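Alpha-1,4-endofucoidanase (Mariniflexile fucanivorans, PDB 6DLH) hydrolyses internal alpha-1,4 linkages of fucoidan as an endo-acting, retaining enzyme of glycoside hydrolase family 107, and carries Ig-like domains behind its catalytic domain. Local coordinates at residues Asn355-Thr360 with Gln398-Asn403; Glu362-Trp367 with Glu406-Tyr411. All coordinates share one frame; numbering follows the deposited sequence.

Contact 1: residues Asn355-Thr360 with Gln398-Asn403; sequences NTPCLT and QPYALN
Tyr400 lays one ring face against Pro357. The proline CD sits 3.6 Å from the centroid of the Tyr400 ring and only 4° off its normal, a CH-pi contact. Pro357 CB adds to it, 3.6 Å from Tyr400 CE1. Tyr400 holds CG between its own N and carbonyl carbon (chi1 76°), and this turns the ring out from the first turn of its helix onto the loop. At its far end the phenol OH is hydrogen-bonded to the carbonyl oxygen of Gly354. The face contact and the OH bond both hold the ring against the loop.

Asn355 meets the same ring with its backbone. Its O lies 3.1 Å from Tyr400 CE2, at an oblique angle. Its side chain turns to Gln398, with the two amide planes 80° apart. They are joined through a water, which donates to Asn355 OD1 (3.0 Å) and accepts from Gln398 NE2 (3.1 Å).

This is a surface contact, away from the calcium sites. It joins the loop between strand 341-342 and helix 361-372 to the start of helix 399-415, where Gln398 is the N-cap residue. Asn403 ND2 and Asp361 OD2 form a hydrogen bond between the two helices.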
ATOM      1  N   ASN A 355      14.640  12.727  -2.650  1.00 28.06           N
ATOM      2  CA  ASN A 355      14.605  14.130  -2.279  1.00 30.59           C
ATOM      3  C   ASN A 355      14.786  15.029  -3.503  1.00 29.18           C
ATOM      4  O   ASN A 355      14.405  16.193  -3.463  1.00 29.12           O
ATOM      5  CB  ASN A 355      15.782  14.419  -1.344  1.00 38.39           C
ATOM      6  CG  ASN A 355      15.507  15.480  -0.305  1.00 44.83           C
ATOM      7  OD1 ASN A 355      14.459  15.466   0.346  1.00 52.24           O
ATOM      8  ND2 ASN A 355      16.462  16.377  -0.115  1.00 46.73           N
ATOM      9  N   THR A 356      15.399  14.505  -4.576  1.00 27.91           N
ATOM     10  CA  THR A 356      15.866  15.348  -5.669  1.00 28.15           C
ATOM     11  C   THR A 356      15.336  14.828  -7.003  1.00 26.09           C
ATOM     12  O   THR A 356      15.424  13.640  -7.277  1.00 26.81           O
ATOM     13  CB  THR A 356      17.402  15.417  -5.693  1.00 28.86           C
ATOM     14  OG1 THR A 356      17.872  15.757  -4.389  1.00 29.94           O
ATOM     15  CG2 THR A 356      17.954  16.410  -6.696  1.00 29.04           C
ATOM     16  N   PRO A 357      14.787  15.700  -7.882  1.00 26.00           N
ATOM     17  CA  PRO A 357      14.386  15.291  -9.232  1.00 25.12           C
ATOM     18  C   PRO A 357      15.611  15.067 -10.119  1.00 25.61           C
ATOM     19  O   PRO A 357      16.614  15.758  -9.959  1.00 25.11           O
ATOM     20  CB  PRO A 357      13.618  16.514  -9.752  1.00 23.76           C
ATOM     21  CG  PRO A 357      14.216  17.680  -8.985  1.00 24.55           C
ATOM     22  CD  PRO A 357      14.509  17.121  -7.608  1.00 25.14           C
ATOM     23  N   CYS A 358      15.512  14.119 -11.062  1.00 24.43           N
ATOM     24  CA  CYS A 358      16.629  13.813 -11.943  1.00 23.83           C
ATOM     25  C   CYS A 358      16.512  14.620 -13.233  1.00 23.95           C
ATOM     26  O   CYS A 358      17.500  14.748 -13.961  1.00 23.32           O
ATOM     27  CB  CYS A 358      16.754  12.317 -12.230  1.00 24.37           C
ATOM     28  SG  CYS A 358      15.407  11.611 -13.221  1.00 24.93           S
ATOM     29  N   LEU A 359      15.305  15.156 -13.482  1.00 23.76           N
ATOM     30  CA  LEU A 359      15.006  15.982 -14.648  1.00 23.44           C
ATOM     31  C   LEU A 359      14.625  17.388 -14.182  1.00 24.45           C
ATOM     32  O   LEU A 359      14.060  17.560 -13.105  1.00 24.43           O
ATOM     33  CB  LEU A 359      13.856  15.355 -15.450  1.00 20.84           C
ATOM     34  CG  LEU A 359      14.150  14.006 -16.108  1.00 20.66           C
ATOM     35  CD1 LEU A 359      12.975  13.514 -16.944  1.00 18.62           C
ATOM     36  CD2 LEU A 359      15.412  14.065 -16.962  1.00 19.83           C
ATOM     37  N   THR A 360      14.950  18.396 -14.998  1.00 24.60           N
ATOM     38  CA  THR A 360      14.435  19.739 -14.784  1.00 24.37           C
ATOM     39  C   THR A 360      12.938  19.712 -15.084  1.00 23.74           C
ATOM     40  O   THR A 360      12.466  18.797 -15.754  1.00 24.89           O
ATOM     41  CB  THR A 360      15.114  20.760 -15.709  1.00 24.27           C
ATOM     42  OG1 THR A 360      14.786  20.374 -17.044  1.00 22.80           O
ATOM     43  CG2 THR A 360      16.616  20.858 -15.531  1.00 24.65           C
ATOM     44  N   GLN A 398       6.572  14.118  -2.598  1.00 25.55           N
ATOM     45  CA  GLN A 398       7.539  15.200  -2.508  1.00 26.08           C
ATOM     46  C   GLN A 398       6.979  16.425  -3.229  1.00 25.46           C
ATOM     47  O   GLN A 398       6.462  16.321  -4.346  1.00 25.06           O
ATOM     48  CB  GLN A 398       8.858  14.789  -3.168  1.00 25.66           C
ATOM     49  CG  GLN A 398       9.686  13.829  -2.327  1.00 28.82           C
ATOM     50  CD  GLN A 398      10.362  14.510  -1.160  1.00 30.40           C
ATOM     51  OE1 GLN A 398      10.224  15.715  -0.947  1.00 31.79           O
ATOM     52  NE2 GLN A 398      11.118  13.737  -0.399  1.00 28.67           N
ATOM     53  N   PRO A 399       7.054  17.623  -2.609  1.00 25.14           N
ATOM     54  CA  PRO A 399       6.555  18.843  -3.237  1.00 23.94           C
ATOM     55  C   PRO A 399       7.040  19.013  -4.675  1.00 23.07           C
ATOM     56  O   PRO A 399       6.266  19.451  -5.519  1.00 23.28           O
ATOM     57  CB  PRO A 399       7.102  19.939  -2.306  1.00 24.74           C
ATOM     58  CG  PRO A 399       7.125  19.270  -0.948  1.00 24.37           C
ATOM     59  CD  PRO A 399       7.593  17.861  -1.255  1.00 25.10           C
ATOM     60  N   TYR A 400       8.298  18.643  -4.965  1.00 21.81           N
ATOM     61  CA  TYR A 400       8.817  18.839  -6.316  1.00 22.69           C
ATOM     62  C   TYR A 400       8.103  17.943  -7.327  1.00 22.71           C
ATOM     63  O   TYR A 400       7.900  18.339  -8.476  1.00 23.59           O
ATOM     64  CB  TYR A 400      10.342  18.701  -6.409  1.00 22.53           C
ATOM     65  CG  TYR A 400      10.863  17.292  -6.365  1.00 23.16           C
ATOM     66  CD1 TYR A 400      10.796  16.458  -7.476  1.00 23.73           C
ATOM     67  CD2 TYR A 400      11.413  16.785  -5.198  1.00 23.63           C
ATOM     68  CE1 TYR A 400      11.247  15.147  -7.421  1.00 23.39           C
ATOM     69  CE2 TYR A 400      11.890  15.485  -5.137  1.00 23.29           C
ATOM     70  CZ  TYR A 400      11.817  14.672  -6.253  1.00 23.21           C
ATOM     71  OH  TYR A 400      12.301  13.404  -6.170  1.00 24.06           O
ATOM     72  N   ALA A 401       7.737  16.733  -6.900  1.00 22.15           N
ATOM     73  CA  ALA A 401       7.107  15.788  -7.811  1.00 21.93           C
ATOM     74  C   ALA A 401       5.730  16.310  -8.209  1.00 21.83           C
ATOM     75  O   ALA A 401       5.375  16.252  -9.383  1.00 23.08           O
ATOM     76  CB  ALA A 401       7.043  14.410  -7.191  1.00 21.00           C
ATOM     77  N   LEU A 402       4.982  16.849  -7.229  1.00 22.17           N
ATOM     78  CA  LEU A 402       3.703  17.501  -7.479  1.00 21.45           C
ATOM     79  C   LEU A 402       3.906  18.660  -8.453  1.00 22.15           C
ATOM     80  O   LEU A 402       3.181  18.772  -9.443  1.00 21.62           O
ATOM     81  CB  LEU A 402       3.077  17.966  -6.155  1.00 21.55           C
ATOM     82  CG  LEU A 402       1.712  18.662  -6.271  1.00 21.58           C
ATOM     83  CD1 LEU A 402       0.662  17.735  -6.864  1.00 21.81           C
ATOM     84  CD2 LEU A 402       1.225  19.170  -4.926  1.00 21.15           C
ATOM     85  N   ASN A 403       4.918  19.498  -8.181  1.00 21.74           N
ATOM     86  CA  ASN A 403       5.276  20.615  -9.044  1.00 21.57           C
ATOM     87  C   ASN A 403       5.399  20.145 -10.496  1.00 22.63           C
ATOM     88  O   ASN A 403       4.727  20.671 -11.385  1.00 23.83           O
ATOM     89  CB  ASN A 403       6.558  21.288  -8.545  1.00 22.03           C
ATOM     90  CG  ASN A 403       7.109  22.325  -9.500  1.00 22.07           C
ATOM     91  OD1 ASN A 403       6.523  23.391  -9.665  1.00 21.48           O
ATOM     92  ND2 ASN A 403       8.249  22.035 -10.112  1.00 20.81           N
TER
HETATM   93  O   HOH W   1      12.202  14.864   2.227  1.00 41.34           O

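Contact 2: residues Glu362-Trp367 with Glu406-Tyr411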
ATOM      1  N   GLU A 362      11.342  21.535 -17.184  1.00 22.10           N
ATOM      2  CA  GLU A 362      11.219  21.553 -18.637  1.00 22.18           C
ATOM      3  C   GLU A 362      11.453  20.156 -19.225  1.00 22.24           C
ATOM      4  O   GLU A 362      10.722  19.727 -20.115  1.00 22.24           O
ATOM      5  CB  GLU A 362      12.189  22.570 -19.247  1.00 22.23           C
ATOM      6  CG  GLU A 362      12.065  22.697 -20.756  1.00 23.93           C
ATOM      7  N   GLN A 363      12.500  19.467 -18.759  1.00 21.89           N
ATOM      8  CA  GLN A 363      12.820  18.135 -19.254  1.00 22.02           C
ATOM      9  C   GLN A 363      11.698  17.160 -18.892  1.00 22.77           C
ATOM     10  O   GLN A 363      11.312  16.339 -19.718  1.00 23.15           O
ATOM     11  CB  GLN A 363      14.170  17.654 -18.710  1.00 21.99           C
ATOM     12  CG  GLN A 363      15.378  18.267 -19.411  1.00 22.22           C
ATOM     13  CD  GLN A 363      16.635  18.066 -18.596  1.00 23.92           C
ATOM     14  OE1 GLN A 363      16.586  17.630 -17.448  1.00 22.64           O
ATOM     15  NE2 GLN A 363      17.781  18.389 -19.183  1.00 23.40           N
ATOM     16  N   PHE A 364      11.157  17.274 -17.667  1.00 22.33           N
ATOM     17  CA  PHE A 364      10.117  16.362 -17.216  1.00 22.67           C
ATOM     18  C   PHE A 364       8.904  16.419 -18.143  1.00 22.53           C
ATOM     19  O   PHE A 364       8.396  15.378 -18.560  1.00 22.04           O
ATOM     20  CB  PHE A 364       9.704  16.645 -15.772  1.00 21.97           C
ATOM     21  CG  PHE A 364       8.829  15.560 -15.196  1.00 21.16           C
ATOM     22  CD1 PHE A 364       9.390  14.431 -14.617  1.00 21.44           C
ATOM     23  CD2 PHE A 364       7.444  15.650 -15.264  1.00 21.35           C
ATOM     24  CE1 PHE A 364       8.585  13.414 -14.111  1.00 20.97           C
ATOM     25  CE2 PHE A 364       6.639  14.633 -14.764  1.00 21.61           C
ATOM     26  CZ  PHE A 364       7.213  13.517 -14.183  1.00 21.49           C
ATOM     27  N   VAL A 365       8.466  17.643 -18.465  1.00 22.39           N
ATOM     28  CA  VAL A 365       7.310  17.887 -19.315  1.00 22.03           C
ATOM     29  C   VAL A 365       7.586  17.351 -20.719  1.00 23.03           C
ATOM     30  O   VAL A 365       6.719  16.719 -21.328  1.00 22.50           O
ATOM     31  CB  VAL A 365       6.936  19.385 -19.318  1.00 22.11           C
ATOM     32  CG1 VAL A 365       5.804  19.689 -20.280  1.00 20.30           C
ATOM     33  CG2 VAL A 365       6.574  19.872 -17.915  1.00 21.45           C
ATOM     34  N   GLU A 366       8.804  17.601 -21.222  1.00 22.80           N
ATOM     35  CA  GLU A 366       9.188  17.190 -22.565  1.00 22.72           C
ATOM     36  C   GLU A 366       9.234  15.662 -22.673  1.00 23.63           C
ATOM     37  O   GLU A 366       8.666  15.107 -23.618  1.00 25.65           O
ATOM     38  CB  GLU A 366      10.494  17.867 -22.993  1.00 23.18           C
ATOM     39  CG  GLU A 366      10.938  17.508 -24.411  1.00 25.13           C
ATOM     40  CD  GLU A 366      11.715  16.203 -24.545  1.00 25.29           C
ATOM     41  OE1 GLU A 366      11.384  15.388 -25.435  1.00 25.22           O
ATOM     42  OE2 GLU A 366      12.655  16.004 -23.759  1.00 25.75           O
ATOM     43  N   TRP A 367       9.896  14.987 -21.715  1.00 21.87           N
ATOM     44  CA  TRP A 367       9.999  13.531 -21.750  1.00 22.21           C
ATOM     45  C   TRP A 367       8.593  12.935 -21.766  1.00 22.98           C
ATOM     46  O   TRP A 367       8.286  12.075 -22.598  1.00 23.17           O
ATOM     47  CB  TRP A 367      10.797  12.965 -20.560  1.00 21.45           C
ATOM     48  CG  TRP A 367      12.294  13.071 -20.617  1.00 22.16           C
ATOM     49  CD1 TRP A 367      13.041  14.174 -20.921  1.00 22.14           C
ATOM     50  CD2 TRP A 367      13.240  12.033 -20.288  1.00 22.48           C
ATOM     51  NE1 TRP A 367      14.379  13.891 -20.830  1.00 23.06           N
ATOM     52  CE2 TRP A 367      14.532  12.587 -20.428  1.00 23.17           C
ATOM     53  CE3 TRP A 367      13.125  10.693 -19.899  1.00 22.94           C
ATOM     54  CZ2 TRP A 367      15.691  11.846 -20.193  1.00 22.74           C
ATOM     55  CZ3 TRP A 367      14.268   9.960 -19.665  1.00 23.48           C
ATOM     56  CH2 TRP A 367      15.536  10.533 -19.812  1.00 23.54           C
ATOM     57  N   GLU A 406       2.165  18.840 -12.002  1.00 24.50           N
ATOM     58  CA  GLU A 406       1.233  19.929 -12.258  1.00 23.91           C
ATOM     59  C   GLU A 406       1.597  20.660 -13.551  1.00 24.34           C
ATOM     60  O   GLU A 406       0.721  20.943 -14.365  1.00 24.16           O
ATOM     61  CB  GLU A 406       1.149  20.874 -11.058  1.00 25.21           C
ATOM     62  CG  GLU A 406       0.346  20.318  -9.893  1.00 27.22           C
ATOM     63  CD  GLU A 406      -1.164  20.257 -10.057  1.00 29.15           C
ATOM     64  OE1 GLU A 406      -1.663  20.575 -11.158  1.00 31.13           O
ATOM     65  OE2 GLU A 406      -1.842  19.894  -9.075  1.00 30.16           O
ATOM     66  N   LEU A 407       2.890  20.973 -13.739  1.00 24.01           N
ATOM     67  CA  LEU A 407       3.329  21.609 -14.974  1.00 22.95           C
ATOM     68  C   LEU A 407       2.979  20.714 -16.163  1.00 22.78           C
ATOM     69  O   LEU A 407       2.436  21.186 -17.155  1.00 24.87           O
ATOM     70  CB  LEU A 407       4.835  21.904 -14.905  1.00 21.85           C
ATOM     71  CG  LEU A 407       5.244  22.970 -13.882  1.00 22.73           C
ATOM     72  CD1 LEU A 407       6.755  23.029 -13.712  1.00 19.76           C
ATOM     73  CD2 LEU A 407       4.684  24.341 -14.251  1.00 21.11           C
ATOM     74  N   THR A 408       3.278  19.415 -16.044  1.00 22.36           N
ATOM     75  CA  THR A 408       2.899  18.423 -17.038  1.00 22.42           C
ATOM     76  C   THR A 408       1.397  18.477 -17.325  1.00 22.79           C
ATOM     77  O   THR A 408       0.986  18.413 -18.486  1.00 22.96           O
ATOM     78  CB  THR A 408       3.329  17.017 -16.600  1.00 22.65           C
ATOM     79  OG1 THR A 408       4.747  17.023 -16.423  1.00 21.67           O
ATOM     80  CG2 THR A 408       2.939  15.940 -17.589  1.00 21.75           C
ATOM     81  N   ASP A 409       0.581  18.565 -16.264  1.00 23.11           N
ATOM     82  CA  ASP A 409      -0.867  18.530 -16.410  1.00 23.14           C
ATOM     83  C   ASP A 409      -1.327  19.714 -17.259  1.00 23.25           C
ATOM     84  O   ASP A 409      -2.122  19.534 -18.173  1.00 22.32           O
ATOM     85  CB  ASP A 409      -1.578  18.444 -15.053  1.00 24.86           C
ATOM     86  CG  ASP A 409      -3.026  17.965 -15.117  1.00 25.90           C
ATOM     87  OD1 ASP A 409      -3.268  16.866 -15.650  1.00 28.02           O
ATOM     88  OD2 ASP A 409      -3.900  18.675 -14.601  1.00 28.25           O
ATOM     89  N   THR A 410      -0.788  20.909 -16.977  1.00 24.61           N
ATOM     90  CA  THR A 410      -1.140  22.111 -17.719  1.00 26.09           C
ATOM     91  C   THR A 410      -0.870  21.886 -19.204  1.00 27.42           C
ATOM     92  O   THR A 410      -1.716  22.168 -20.049  1.00 26.48           O
ATOM     93  CB  THR A 410      -0.395  23.342 -17.182  1.00 27.41           C
ATOM     94  OG1 THR A 410      -0.796  23.533 -15.829  1.00 28.14           O
ATOM     95  CG2 THR A 410      -0.679  24.608 -17.962  1.00 27.31           C
ATOM     96  N   TYR A 411       0.318  21.351 -19.512  1.00 27.58           N
ATOM     97  CA  TYR A 411       0.672  21.058 -20.890  1.00 26.11           C
ATOM     98  C   TYR A 411      -0.314  20.074 -21.527  1.00 26.07           C
ATOM     99  O   TYR A 411      -0.822  20.337 -22.612  1.00 26.40           O
ATOM    100  CB  TYR A 411       2.116  20.562 -20.995  1.00 26.73           C
ATOM    101  CG  TYR A 411       2.548  20.320 -22.418  1.00 27.41           C
ATOM    102  CD1 TYR A 411       2.252  19.122 -23.051  1.00 25.98           C
ATOM    103  CD2 TYR A 411       3.207  21.303 -23.147  1.00 27.44           C
ATOM    104  CE1 TYR A 411       2.605  18.896 -24.368  1.00 25.77           C
ATOM    105  CE2 TYR A 411       3.582  21.086 -24.464  1.00 26.59           C
ATOM    106  CZ  TYR A 411       3.271  19.881 -25.075  1.00 26.69           C
ATOM    107  OH  TYR A 411       3.642  19.631 -26.363  1.00 27.07           O
TER
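Val365 packs against Leu407, Thr408 and Tyr411. Its side chain forks at CB, and each methyl meets a different part of the other helix. CG1 stands anti to the backbone N (chi1 175°) and runs toward Tyr411. It lies 3.9 Å from Tyr411 CB and equally far from Tyr411 CG, meeting the root of that side chain and reaching the ring obliquely. CG2 takes the position beside the backbone N and points to the preceding turn of the other helix. There it lies 4.0 Å from Leu407 CB. It is also 3.7 Å from Thr408 OG1, as the valine and threonine side chains pass in opposite directions.

The two helices are helix 361-372, which follows strand 341-342, and helix 399-415, which comes after strand 377-379. The strands belong to the parallel sheet of the catalytic domain, and the alternating strands and helices are consistent with a beta/alpha-barrel-like fold, as in the related GH29 fucosidases. The axes of the two segments approach to 9.1 Å and cross at -46°. The backbones come nearest at Val365 and Thr408, whose CA atoms are 5.0 Å apart.

Phe364 makes the deeper part of the contact. Thr408 OG1 faces the edge of its ring, in plane, 3.2 Å from Phe364 CD2. The hydroxyl donates its hydrogen bond to Gln404 O, one turn back in its own helix. The same oxygen thus has two neighbours, the ring edge and a carbonyl of its own helix. The Phe364 ring also meets that of Trp380, with the planes at about 35°. Next along the helix, Asp409 accepts hydrogen bonds from Arg76 N and from OG1 of Thr77, a calcium ligand.

Overall arrangement
From the N terminus, the chain builds most of the parallel sheet before reaching strand 341-342 and the loop 355-360. It then forms helix 361-372, strand 377-379 and helix 399-415. Contact 1 closes the stretch from 355-360 to 398-403. Contact 2 closes the one from 362-367 to 406-411. The segments alternate, so the two closures cross. Both use helix 399-415, contact 1 at its start and contact 2 further along. Their centres are 12 Å apart. Leu359 of the loop packs on Trp367 of the helix, with its CD1 3.7 Å from Trp367 CD2, so the segments 355-360 and 362-367 also touch. Together they tie the last catalytic-domain helix to the preceding helix and its leading loop.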